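Long-range contacts in alanine glyoxylate transaminase (PDB 2ZC0), which probably transfers the amino group of alanine to glyoxylate as a pyridoxal-phosphate-dependent aminotransferase: residues V117-G122 and L142-E147; P121-I126 and K174-Y179; M188-S193 and E327-I332; N218-E223 and A333-M338. One frame throughout, in Å; residues are numbered along the deposited sequence.

Contacts 1 and 2 lie at one end of the large mixed sheet, their centres 6 Å apart, and share Pro-121 and Gly-122; strand 124-129 pairs with strand 145-152 on one side and strand 175-180 on the other. Contact 2 is buried, in part by neighbouring subunits, and combines backbone pairing, aliphatic packing and a salt-bridge network, whereas contact 1, partly buried, rests on one backbone bond and a small apolar patch. Contacts 3 and 4, centres 8 Å apart, are buried loop packings that hold consecutive pieces of the chain leading into strand 336-340. They contain no salt bridge across their segments, and lie about 26 to 29 Å from contacts 1 and 2, centre to centre.

Contact 1. Residues V117-G122 and L142-E147; sequences VLIDPG and LGAKIE
The gamma-2 methyl (CG2) of Ile-119 faces Ala-144, with Ile-119 CG2 3.8 Å from Ala-144 CB and Ile-119 CD1 at 4.1 Å from the same methyl. Both the gamma-2 methyl and the end of the longer branch come onto Ala-144 CB from one side. A chi1 of -59° sets CG2 opposite the backbone N, and the extended chi2 carries CD1 to the same neighbour. Phe-139, on helix 133-140, touches both residues and extends the apolar patch. Pro-121 presents its ring differently, turning CG to the carbonyl of Leu-142, with CG 3.9 Å from Leu-142 O.

Beside these side chains the backbones come close, the CA atoms of Pro-121 and Gly-143 being 4.2 Å apart. Gly-143, with phi 91°, is the C-prime residue of a Schellman motif that ends helix 133-140, in which Ala-144 N bonds Phe-139 O and Gly-143 N bonds Glu-140 O. The one hydrogen bond across the contact runs from Gly-122 N to Gly-143 O, 2.9 Å long and nearly straight at 161°, with the donor well above the carbonyl plane.

The turn after helix 106-118 thus meets the turn into strand 145-152 mainly backbone against backbone, with one bond and one small apolar pair. So close an approach depends on Gly-143 lacking a side chain, since a beta carbon there would run into Pro-121 CA, and the bond satisfies the buried Gly-122 N.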
loop_
_atom_site.group_PDB
_atom_site.type_symbol
_atom_site.label_atom_id
_atom_site.label_comp_id
_atom_site.label_asym_id
_atom_site.label_seq_id
_atom_site.Cartn_x
_atom_site.Cartn_y
_atom_site.Cartn_z
ATOM N N VAL A 117 -10.384 -1.616 7.484
ATOM C CA VAL A 117 -11.362 -1.847 6.440
ATOM C C VAL A 117 -11.736 -0.573 5.691
ATOM O O VAL A 117 -12.205 -0.629 4.556
ATOM C CB VAL A 117 -12.657 -2.438 7.042
ATOM C CG1 VAL A 117 -13.790 -2.367 6.035
ATOM C CG2 VAL A 117 -12.421 -3.878 7.472
ATOM N N LEU A 118 -11.505 0.575 6.316
ATOM C CA LEU A 118 -11.903 1.835 5.718
ATOM C C LEU A 118 -10.801 2.755 5.216
ATOM O O LEU A 118 -11.075 3.680 4.467
ATOM C CB LEU A 118 -12.800 2.589 6.708
ATOM C CG LEU A 118 -14.095 1.889 7.144
ATOM C CD1 LEU A 118 -14.796 2.746 8.188
ATOM C CD2 LEU A 118 -15.008 1.655 5.942
ATOM N N ILE A 119 -9.557 2.495 5.592
ATOM C CA ILE A 119 -8.466 3.361 5.159
ATOM C C ILE A 119 -7.466 2.763 4.162
ATOM O O ILE A 119 -6.911 1.693 4.398
ATOM C CB ILE A 119 -7.655 3.834 6.380
ATOM C CG1 ILE A 119 -8.558 4.596 7.341
ATOM C CG2 ILE A 119 -6.489 4.701 5.937
ATOM C CD1 ILE A 119 -7.919 4.813 8.669
ATOM N N ASP A 120 -7.251 3.447 3.044
ATOM C CA ASP A 120 -6.244 3.025 2.075
ATOM C C ASP A 120 -5.107 4.027 2.338
ATOM O O ASP A 120 -5.354 5.208 2.597
ATOM C CB ASP A 120 -6.727 3.184 0.619
ATOM C CG ASP A 120 -7.477 1.957 0.089
ATOM O OD1 ASP A 120 -6.932 0.830 0.151
ATOM O OD2 ASP A 120 -8.610 2.125 -0.408
ATOM N N PRO A 121 -3.849 3.571 2.298
ATOM C CA PRO A 121 -2.751 4.509 2.543
ATOM C C PRO A 121 -2.877 5.814 1.714
ATOM O O PRO A 121 -3.041 5.767 0.493
ATOM C CB PRO A 121 -1.525 3.684 2.171
ATOM C CG PRO A 121 -1.933 2.290 2.625
ATOM C CD PRO A 121 -3.354 2.197 2.102
ATOM N N GLY A 122 -2.808 6.971 2.379
ATOM C CA GLY A 122 -2.924 8.236 1.676
ATOM C C GLY A 122 -4.266 8.916 1.905
ATOM O O GLY A 122 -4.411 10.129 1.733
ATOM N N LEU A 142 -1.671 3.338 9.734
ATOM C CA LEU A 142 -2.383 2.601 8.697
ATOM C C LEU A 142 -2.201 3.413 7.419
ATOM O O LEU A 142 -2.779 3.102 6.389
ATOM C CB LEU A 142 -3.860 2.428 9.031
ATOM C CG LEU A 142 -4.117 1.321 10.078
ATOM C CD1 LEU A 142 -5.564 1.406 10.633
ATOM C CD2 LEU A 142 -3.884 -0.055 9.406
ATOM N N GLY A 143 -1.371 4.453 7.487
ATOM C CA GLY A 143 -1.130 5.273 6.305
ATOM C C GLY A 143 -2.029 6.483 6.077
ATOM O O GLY A 143 -1.845 7.206 5.111
ATOM N N ALA A 144 -2.994 6.714 6.955
ATOM C CA ALA A 144 -3.900 7.851 6.803
ATOM C C ALA A 144 -3.227 9.202 7.027
ATOM O O ALA A 144 -2.211 9.297 7.716
ATOM C CB ALA A 144 -5.087 7.711 7.775
ATOM N N LYS A 145 -3.832 10.237 6.450
ATOM C CA LYS A 145 -3.372 11.614 6.578
ATOM C C LYS A 145 -4.421 12.317 7.444
ATOM O O LYS A 145 -5.600 12.372 7.081
ATOM C CB LYS A 145 -3.318 12.281 5.207
ATOM C CG LYS A 145 -2.306 13.398 5.086
ATOM C CD LYS A 145 -2.568 14.543 6.052
ATOM C CE LYS A 145 -1.427 15.561 5.995
ATOM N NZ LYS A 145 -1.570 16.627 7.020
ATOM N N ILE A 146 -4.004 12.864 8.577
ATOM C CA ILE A 146 -4.953 13.524 9.459
ATOM C C ILE A 146 -5.112 15.036 9.269
ATOM O O ILE A 146 -4.130 15.772 9.198
ATOM C CB ILE A 146 -4.588 13.208 10.928
ATOM C CG1 ILE A 146 -4.868 11.723 11.178
ATOM C CG2 ILE A 146 -5.394 14.084 11.902
ATOM C CD1 ILE A 146 -4.358 11.235 12.472
ATOM N N GLU A 147 -6.363 15.483 9.150
ATOM C CA GLU A 147 -6.695 16.908 9.017
ATOM C C GLU A 147 -7.616 17.230 10.187
ATOM O O GLU A 147 -8.742 16.734 10.249
ATOM C CB GLU A 147 -7.445 17.201 7.714
ATOM C CG GLU A 147 -6.616 17.158 6.438
ATOM C CD GLU A 147 -5.494 18.179 6.411
ATOM O OE1 GLU A 147 -5.532 19.152 7.203
ATOM O OE2 GLU A 147 -4.572 18.012 5.583
#

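Contact 2. Residues P121-I126 and K174-Y179; sequences PGDVVI and KVKLIY
Backbone hydrogen bonds join the two segments near both ends. Val-124 N reaches Lys-174 O at 3.3 Å, Ile-126 N meets Leu-177 O at 3.1 Å, and Tyr-179 N returns to Ile-126 O at 2.9 Å. Between them the pairing opens, and a water takes its place, donating to Val-124 O and accepting from Leu-177 N.

Ionic contacts gather at the start of the pair. Asp-123 OD1 is met by Lys-174 NZ at 3.1 Å on its syn side, 24° out of the carboxylate plane. The bend of Lys-176 at chi3 (75°) brings its NZ to within 3.5 Å of Asp-123 OD2, so the two lysines take different oxygens, and both cross the aspartate obliquely. A second water donates to Asp-123 OD2 and accepts from both ammonium groups. OD2 also takes the amide of Asp-120, and Lys-176 NZ bonds Tyr-6 O of the second subunit. An asparagine in place of Asp-123 would probably leave Lys-174 and Lys-176 without the carboxylate they share.

These are neighbouring parallel strands, 124-129 and 175-180, of the mixed sheet in the large domain of this PLP-dependent aminotransferase fold; the axes of the segments 124-126 and 175-179 cross at -33°.

Among the apolar contacts, Ile-126 and Ile-178 lie side by side and point the same way; Ile-126 CG2 is modelled 3.3 Å from Ile-178 CG1, tighter than usual carbon contact, and the exact value carries little weight. Val-175 CG2 also touches Ile-126 CG2, at 3.9 Å. At the far end, Tyr-179 touches the PMP cofactor and its hydroxyl bonds Asp-214, a residue of the cofactor pocket.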
loop_
_atom_site.group_PDB
_atom_site.type_symbol
_atom_site.label_atom_id
_atom_site.label_comp_id
_atom_site.label_asym_id
_atom_site.label_seq_id
_atom_site.Cartn_x
_atom_site.Cartn_y
_atom_site.Cartn_z
ATOM N N PRO A 121 -3.849 3.571 2.298
ATOM C CA PRO A 121 -2.751 4.509 2.543
ATOM C C PRO A 121 -2.877 5.814 1.714
ATOM O O PRO A 121 -3.041 5.767 0.493
ATOM C CB PRO A 121 -1.525 3.684 2.171
ATOM C CG PRO A 121 -1.933 2.290 2.625
ATOM C CD PRO A 121 -3.354 2.197 2.102
ATOM N N GLY A 122 -2.808 6.971 2.379
ATOM C CA GLY A 122 -2.924 8.236 1.676
ATOM C C GLY A 122 -4.266 8.916 1.905
ATOM O O GLY A 122 -4.411 10.129 1.733
ATOM N N ASP A 123 -5.266 8.134 2.289
ATOM C CA ASP A 123 -6.587 8.687 2.553
ATOM C C ASP A 123 -6.476 9.759 3.634
ATOM O O ASP A 123 -5.686 9.634 4.573
ATOM C CB ASP A 123 -7.549 7.615 3.078
ATOM C CG ASP A 123 -8.141 6.739 1.984
ATOM O OD1 ASP A 123 -7.891 6.978 0.785
ATOM O OD2 ASP A 123 -8.885 5.801 2.350
ATOM N N VAL A 124 -7.268 10.816 3.496
ATOM C CA VAL A 124 -7.292 11.875 4.495
ATOM C C VAL A 124 -8.461 11.545 5.399
ATOM O O VAL A 124 -9.534 11.207 4.927
ATOM C CB VAL A 124 -7.556 13.261 3.880
ATOM C CG1 VAL A 124 -8.031 14.237 4.974
ATOM C CG2 VAL A 124 -6.296 13.782 3.214
ATOM N N VAL A 125 -8.252 11.605 6.701
ATOM C CA VAL A 125 -9.347 11.368 7.619
ATOM C C VAL A 125 -9.397 12.623 8.474
ATOM O O VAL A 125 -8.366 13.071 8.981
ATOM C CB VAL A 125 -9.127 10.112 8.508
ATOM C CG1 VAL A 125 -7.720 10.042 8.984
ATOM C CG2 VAL A 125 -10.064 10.158 9.688
ATOM N N ILE A 126 -10.579 13.222 8.598
ATOM C CA ILE A 126 -10.701 14.435 9.384
ATOM C C ILE A 126 -11.114 14.118 10.811
ATOM O O ILE A 126 -11.918 13.223 11.058
ATOM C CB ILE A 126 -11.661 15.453 8.684
ATOM C CG1 ILE A 126 -12.254 16.440 9.688
ATOM C CG2 ILE A 126 -12.736 14.729 7.936
ATOM C CD1 ILE A 126 -13.396 15.876 10.516
ATOM N N LYS A 174 -8.704 13.516 -1.452
ATOM C CA LYS A 174 -9.760 12.556 -1.203
ATOM C C LYS A 174 -9.957 12.348 0.288
ATOM O O LYS A 174 -9.012 12.070 1.020
ATOM C CB LYS A 174 -9.432 11.224 -1.848
ATOM C CG LYS A 174 -10.343 10.105 -1.394
ATOM C CD LYS A 174 -9.835 8.788 -1.917
ATOM C CE LYS A 174 -10.633 7.628 -1.389
ATOM N NZ LYS A 174 -9.816 6.384 -1.549
ATOM N N VAL A 175 -11.195 12.495 0.734
ATOM C CA VAL A 175 -11.525 12.305 2.131
ATOM C C VAL A 175 -12.816 11.507 2.200
ATOM O O VAL A 175 -13.668 11.615 1.321
ATOM C CB VAL A 175 -11.732 13.661 2.846
ATOM C CG1 VAL A 175 -12.798 14.480 2.121
ATOM C CG2 VAL A 175 -12.145 13.413 4.304
ATOM N N LYS A 176 -12.984 10.698 3.230
ATOM C CA LYS A 176 -14.226 9.941 3.293
ATOM C C LYS A 176 -14.750 9.761 4.696
ATOM O O LYS A 176 -15.951 9.573 4.886
ATOM C CB LYS A 176 -14.048 8.560 2.654
ATOM C CG LYS A 176 -13.566 7.500 3.618
ATOM C CD LYS A 176 -13.505 6.095 2.995
ATOM C CE LYS A 176 -12.323 5.935 2.044
ATOM N NZ LYS A 176 -12.115 4.511 1.698
ATOM N N LEU A 177 -13.864 9.813 5.682
ATOM C CA LEU A 177 -14.288 9.609 7.058
ATOM C C LEU A 177 -14.037 10.803 7.950
ATOM O O LEU A 177 -13.139 11.617 7.712
ATOM C CB LEU A 177 -13.561 8.399 7.677
ATOM C CG LEU A 177 -13.476 7.064 6.926
ATOM C CD1 LEU A 177 -12.489 6.132 7.646
ATOM C CD2 LEU A 177 -14.850 6.438 6.841
ATOM N N ILE A 178 -14.844 10.870 8.997
ATOM C CA ILE A 178 -14.742 11.898 10.008
ATOM C C ILE A 178 -14.845 11.133 11.312
ATOM O O ILE A 178 -15.820 10.427 11.525
ATOM C CB ILE A 178 -15.913 12.889 9.954
ATOM C CG1 ILE A 178 -15.798 13.786 8.727
ATOM C CG2 ILE A 178 -15.942 13.705 11.245
ATOM C CD1 ILE A 178 -16.961 14.761 8.601
ATOM N N TYR A 179 -13.811 11.238 12.141
ATOM C CA TYR A 179 -13.762 10.596 13.447
ATOM C C TYR A 179 -14.065 11.697 14.467
ATOM O O TYR A 179 -13.415 12.756 14.458
ATOM C CB TYR A 179 -12.368 10.019 13.707
ATOM C CG TYR A 179 -12.086 9.593 15.143
ATOM C CD1 TYR A 179 -11.204 10.320 15.940
ATOM C CD2 TYR A 179 -12.697 8.472 15.706
ATOM C CE1 TYR A 179 -10.939 9.950 17.259
ATOM C CE2 TYR A 179 -12.434 8.087 17.041
ATOM C CZ TYR A 179 -11.550 8.844 17.799
ATOM O OH TYR A 179 -11.283 8.503 19.114
HETATM O O HOH W 1 -9.905 4.367 0.114
HETATM O O HOH W 2 -11.071 9.026 4.993
#

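Contact 3. Residues M188-S193 and E327-I332; sequences MGVTMS and EFTKPI
Two irregular loops meet here, one leading to helix 194-207 and the other to strand 336-340, so the contact ties the large domain of this aminotransferase to the approach of the antiparallel pair 336-340/377-381. Thr-329 carries the polar link. Its OG1 donates to Met-188 O at 3.0 Å, the donor tilted 23° from the carbonyl plane. With chi1 at 64°, OG1 sits between the backbone N and the carbonyl carbon, while CG2 stands opposite the carbonyl carbon and approaches Val-190 CG1, at 4.2 Å, the two side chains crossing at about a right angle. The same OG1 is hydrogen-bonded with Met-338 N, so one hydroxyl bridges the loop and strand 336-340. A valine in its place would probably leave Met-188 O and the amide of Met-338 without this shared partner.

Gly-189 comes next along the loop. Its carbonyl O lies 3.1 Å from Pro-331 CB, and a beta carbon on the glycine would press on that proline. At the end of the contact, Thr-191 and Ile-332 meet obliquely: the methyl Ile-332 CD1 rests 3.3 Å from Thr-191 OG1, and Thr-191 CG2 is 3.7 Å from Ile-332 CG1.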
loop_
_atom_site.group_PDB
_atom_site.type_symbol
_atom_site.label_atom_id
_atom_site.label_comp_id
_atom_site.label_asym_id
_atom_site.label_seq_id
_atom_site.Cartn_x
_atom_site.Cartn_y
_atom_site.Cartn_z
ATOM N N MET A 188 -9.785 17.210 25.406
ATOM C CA MET A 188 -10.476 18.440 25.769
ATOM C C MET A 188 -11.574 18.336 26.817
ATOM O O MET A 188 -11.813 19.288 27.564
ATOM C CB MET A 188 -11.022 19.124 24.516
ATOM C CG MET A 188 -9.939 19.766 23.655
ATOM S SD MET A 188 -9.053 21.150 24.461
ATOM C CE MET A 188 -9.694 22.514 23.539
ATOM N N GLY A 189 -12.245 17.193 26.876
ATOM C CA GLY A 189 -13.300 17.003 27.862
ATOM C C GLY A 189 -14.576 17.767 27.573
ATOM O O GLY A 189 -15.461 17.846 28.422
ATOM N N VAL A 190 -14.671 18.335 26.374
ATOM C CA VAL A 190 -15.851 19.093 25.961
ATOM C C VAL A 190 -16.806 18.179 25.198
ATOM O O VAL A 190 -16.380 17.152 24.654
ATOM C CB VAL A 190 -15.449 20.261 25.045
ATOM C CG1 VAL A 190 -14.466 21.171 25.766
ATOM C CG2 VAL A 190 -14.820 19.725 23.768
ATOM N N THR A 191 -18.086 18.546 25.152
ATOM C CA THR A 191 -19.069 17.738 24.446
ATOM C C THR A 191 -19.849 18.533 23.418
ATOM O O THR A 191 -20.364 19.616 23.705
ATOM C CB THR A 191 -20.097 17.090 25.385
ATOM O OG1 THR A 191 -21.156 18.009 25.633
ATOM C CG2 THR A 191 -19.463 16.693 26.686
ATOM N N MET A 192 -19.929 17.977 22.215
ATOM C CA MET A 192 -20.633 18.593 21.103
ATOM C C MET A 192 -22.089 18.860 21.468
ATOM O O MET A 192 -22.740 18.039 22.112
ATOM C CB MET A 192 -20.569 17.668 19.890
ATOM C CG MET A 192 -20.988 18.300 18.600
ATOM S SD MET A 192 -20.898 17.110 17.251
ATOM C CE MET A 192 -19.141 17.069 17.014
ATOM N N SER A 193 -22.595 20.017 21.058
ATOM C CA SER A 193 -23.977 20.376 21.341
ATOM C C SER A 193 -24.886 19.710 20.311
ATOM O O SER A 193 -24.457 19.419 19.185
ATOM C CB SER A 193 -24.142 21.898 21.303
ATOM O OG SER A 193 -23.966 22.414 19.994
ATOM N N GLU A 327 -6.813 29.564 32.008
ATOM C CA GLU A 327 -7.982 29.064 31.300
ATOM C C GLU A 327 -7.926 27.529 31.232
ATOM O O GLU A 327 -6.873 26.920 31.009
ATOM C CB GLU A 327 -8.093 29.705 29.890
ATOM C CG GLU A 327 -9.424 30.481 29.571
ATOM C CD GLU A 327 -9.483 31.921 30.140
ATOM O OE1 GLU A 327 -8.406 32.546 30.249
ATOM O OE2 GLU A 327 -10.612 32.427 30.456
ATOM N N PHE A 328 -9.069 26.911 31.493
ATOM C CA PHE A 328 -9.186 25.461 31.460
ATOM C C PHE A 328 -10.634 25.057 31.243
ATOM O O PHE A 328 -11.563 25.760 31.643
ATOM C CB PHE A 328 -8.629 24.849 32.746
ATOM C CG PHE A 328 -9.129 25.498 34.008
ATOM C CD1 PHE A 328 -10.332 25.095 34.592
ATOM C CD2 PHE A 328 -8.379 26.496 34.632
ATOM C CE1 PHE A 328 -10.776 25.671 35.776
ATOM C CE2 PHE A 328 -8.816 27.076 35.815
ATOM C CZ PHE A 328 -10.017 26.661 36.388
ATOM N N THR A 329 -10.818 23.926 30.581
ATOM C CA THR A 329 -12.142 23.433 30.258
ATOM C C THR A 329 -12.969 23.015 31.466
ATOM O O THR A 329 -12.433 22.593 32.493
ATOM C CB THR A 329 -12.057 22.230 29.259
ATOM O OG1 THR A 329 -11.393 21.121 29.880
ATOM C CG2 THR A 329 -11.287 22.636 28.009
ATOM N N LYS A 330 -14.286 23.140 31.322
ATOM C CA LYS A 330 -15.232 22.766 32.364
ATOM C C LYS A 330 -16.108 21.679 31.757
ATOM O O LYS A 330 -17.150 21.964 31.163
ATOM C CB LYS A 330 -16.111 23.957 32.747
ATOM C CG LYS A 330 -15.365 25.251 33.016
ATOM C CD LYS A 330 -14.487 25.153 34.243
ATOM C CE LYS A 330 -14.086 26.542 34.722
ATOM N NZ LYS A 330 -13.387 27.328 33.659
ATOM N N PRO A 331 -15.691 20.418 31.886
ATOM C CA PRO A 331 -16.442 19.284 31.341
ATOM C C PRO A 331 -17.765 18.977 32.038
ATOM O O PRO A 331 -17.875 19.101 33.254
ATOM C CB PRO A 331 -15.446 18.130 31.472
ATOM C CG PRO A 331 -14.705 18.486 32.726
ATOM C CD PRO A 331 -14.444 19.965 32.527
ATOM N N ILE A 332 -18.768 18.592 31.255
ATOM C CA ILE A 332 -20.072 18.220 31.800
ATOM C C ILE A 332 -20.097 16.698 31.740
ATOM O O ILE A 332 -21.039 16.041 32.194
ATOM C CB ILE A 332 -21.248 18.779 30.944
ATOM C CG1 ILE A 332 -21.219 18.166 29.537
ATOM C CG2 ILE A 332 -21.162 20.298 30.880
ATOM C CD1 ILE A 332 -22.318 18.668 28.599
#

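Contact 4. Residues N218-E223 and A333-M338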
loop_
_atom_site.group_PDB
_atom_site.type_symbol
_atom_site.label_atom_id
_atom_site.label_comp_id
_atom_site.label_asym_id
_atom_site.label_seq_id
_atom_site.Cartn_x
_atom_site.Cartn_y
_atom_site.Cartn_z
ATOM N N ASN A 218 -19.915 8.238 26.912
ATOM C CA ASN A 218 -21.354 8.487 26.887
ATOM C C ASN A 218 -22.034 8.139 28.185
ATOM O O ASN A 218 -23.134 8.611 28.460
ATOM C CB ASN A 218 -22.003 7.698 25.747
ATOM C CG ASN A 218 -21.719 8.314 24.413
ATOM O OD1 ASN A 218 -20.685 8.962 24.241
ATOM N ND2 ASN A 218 -22.617 8.128 23.458
ATOM N N PHE A 219 -21.374 7.312 28.984
ATOM C CA PHE A 219 -21.936 6.900 30.251
ATOM C C PHE A 219 -21.275 7.575 31.445
ATOM O O PHE A 219 -21.497 7.182 32.584
ATOM C CB PHE A 219 -21.880 5.376 30.357
ATOM C CG PHE A 219 -22.564 4.681 29.213
ATOM C CD1 PHE A 219 -21.820 4.077 28.202
ATOM C CD2 PHE A 219 -23.951 4.692 29.108
ATOM C CE1 PHE A 219 -22.450 3.498 27.101
ATOM C CE2 PHE A 219 -24.591 4.117 28.010
ATOM C CZ PHE A 219 -23.836 3.519 27.003
ATOM N N MET A 220 -20.454 8.586 31.183
ATOM C CA MET A 220 -19.824 9.336 32.265
ATOM C C MET A 220 -20.240 10.792 32.131
ATOM O O MET A 220 -19.415 11.688 32.289
ATOM C CB MET A 220 -18.297 9.265 32.213
ATOM C CG MET A 220 -17.717 7.875 32.342
ATOM S SD MET A 220 -16.166 7.920 33.249
ATOM C CE MET A 220 -15.286 9.103 32.328
ATOM N N ARG A 221 -21.513 11.015 31.806
ATOM C CA ARG A 221 -22.051 12.366 31.666
ATOM C C ARG A 221 -22.530 12.828 33.033
ATOM O O ARG A 221 -22.938 12.011 33.859
ATOM C CB ARG A 221 -23.227 12.399 30.687
ATOM C CG ARG A 221 -22.966 13.227 29.441
ATOM C CD ARG A 221 -24.263 13.707 28.816
ATOM N NE ARG A 221 -25.170 12.596 28.550
ATOM C CZ ARG A 221 -26.465 12.606 28.843
ATOM N NH1 ARG A 221 -27.212 11.545 28.565
ATOM N NH2 ARG A 221 -27.009 13.674 29.416
ATOM N N TYR A 222 -22.495 14.135 33.269
ATOM C CA TYR A 222 -22.914 14.656 34.561
ATOM C C TYR A 222 -24.034 15.691 34.499
ATOM O O TYR A 222 -24.974 15.632 35.292
ATOM C CB TYR A 222 -21.704 15.266 35.289
ATOM C CG TYR A 222 -20.481 14.367 35.313
ATOM C CD1 TYR A 222 -19.239 14.832 34.876
ATOM C CD2 TYR A 222 -20.569 13.048 35.749
ATOM C CE1 TYR A 222 -18.112 13.999 34.869
ATOM C CE2 TYR A 222 -19.453 12.214 35.746
ATOM C CZ TYR A 222 -18.235 12.694 35.304
ATOM O OH TYR A 222 -17.151 11.850 35.294
ATOM N N GLU A 223 -23.950 16.622 33.550
ATOM C CA GLU A 223 -24.947 17.690 33.467
ATOM C C GLU A 223 -25.678 17.931 32.144
ATOM O O GLU A 223 -26.554 18.797 32.076
ATOM C CB GLU A 223 -24.296 18.992 33.917
ATOM C CG GLU A 223 -23.350 18.793 35.079
ATOM C CD GLU A 223 -22.798 20.083 35.600
ATOM O OE1 GLU A 223 -22.278 20.875 34.782
ATOM O OE2 GLU A 223 -22.879 20.307 36.827
ATOM N N ALA A 333 -19.031 16.142 31.177
ATOM C CA ALA A 333 -18.910 14.700 31.045
ATOM C C ALA A 333 -17.463 14.303 30.828
ATOM O O ALA A 333 -16.608 15.144 30.526
ATOM C CB ALA A 333 -19.760 14.225 29.876
ATOM N N GLY A 334 -17.191 13.011 30.978
ATOM C CA GLY A 334 -15.841 12.528 30.768
ATOM C C GLY A 334 -15.039 12.355 32.035
ATOM O O GLY A 334 -15.585 12.114 33.115
ATOM N N MET A 335 -13.726 12.494 31.900
ATOM C CA MET A 335 -12.826 12.311 33.034
ATOM C C MET A 335 -11.567 13.162 32.917
ATOM O O MET A 335 -10.705 13.140 33.794
ATOM C CB MET A 335 -12.441 10.826 33.136
ATOM C CG MET A 335 -11.999 10.217 31.816
ATOM S SD MET A 335 -11.528 8.473 31.931
ATOM C CE MET A 335 -9.881 8.664 31.792
ATOM N N PHE A 336 -11.459 13.911 31.831
ATOM C CA PHE A 336 -10.293 14.746 31.645
ATOM C C PHE A 336 -10.665 16.212 31.718
ATOM O O PHE A 336 -11.833 16.583 31.586
ATOM C CB PHE A 336 -9.641 14.478 30.287
ATOM C CG PHE A 336 -9.146 13.068 30.111
ATOM C CD1 PHE A 336 -9.801 12.189 29.252
ATOM C CD2 PHE A 336 -8.015 12.624 30.796
ATOM C CE1 PHE A 336 -9.340 10.892 29.070
ATOM C CE2 PHE A 336 -7.546 11.329 30.621
ATOM C CZ PHE A 336 -8.206 10.458 29.755
ATOM N N VAL A 337 -9.645 17.032 31.942
ATOM C CA VAL A 337 -9.772 18.476 31.994
ATOM C C VAL A 337 -8.517 18.949 31.283
ATOM O O VAL A 337 -7.426 18.461 31.573
ATOM C CB VAL A 337 -9.753 19.018 33.445
ATOM C CG1 VAL A 337 -9.642 20.551 33.433
ATOM C CG2 VAL A 337 -11.016 18.585 34.182
ATOM N N MET A 338 -8.661 19.853 30.324
ATOM C CA MET A 338 -7.485 20.365 29.642
ATOM C C MET A 338 -7.135 21.699 30.267
ATOM O O MET A 338 -7.919 22.649 30.220
ATOM C CB MET A 338 -7.721 20.574 28.145
ATOM C CG MET A 338 -6.446 20.945 27.388
ATOM S SD MET A 338 -5.306 19.502 27.196
ATOM C CE MET A 338 -5.641 19.072 25.516
#
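Backbone hydrogen bonding sets the contact: Gly-334 N donates to Met-220 O at 2.9 Å, with an N-H...O angle of 156° and the donor lying above the carbonyl plane. It accompanies a single beta bridge between Arg-221 and Ala-333, whose CA atoms are 4.0 Å apart. In this PLP-dependent aminotransferase fold it joins the loop after strand 210-214 to the chain entering strand 336-340, where the Met-335 side chain lies about 6 Å from the bound PMP. Met-220 O also takes a CA-H...O contact from Ala-333 CA, at 3.3 Å.

The side-chain polar contact is weaker. Tyr-222 OH makes a weak hydrogen bond to Gly-334 O at 2.7 Å, and the ring lies obliquely against Ala-333 CA, while Met-220 O stands over one of its faces, offset toward the rim. Leu-305, Tyr-308, Lys-309 and Arg-312 of helix 295-322 also touch Tyr-222.

Apolar packing completes the set. Ala-333 CB sits 3.4 Å from Arg-221 CG; the guanidinium group of that arginine finds its partner elsewhere, at Gly-225 O. The chain of Met-220 bends at chi2 (-145°) and chi3, laying its methyl on the Gly-334 carbonyl, with Met-220 CE 3.1 Å from Gly-334 O; the same CE also reaches Met-335 CB, at 3.4 Å.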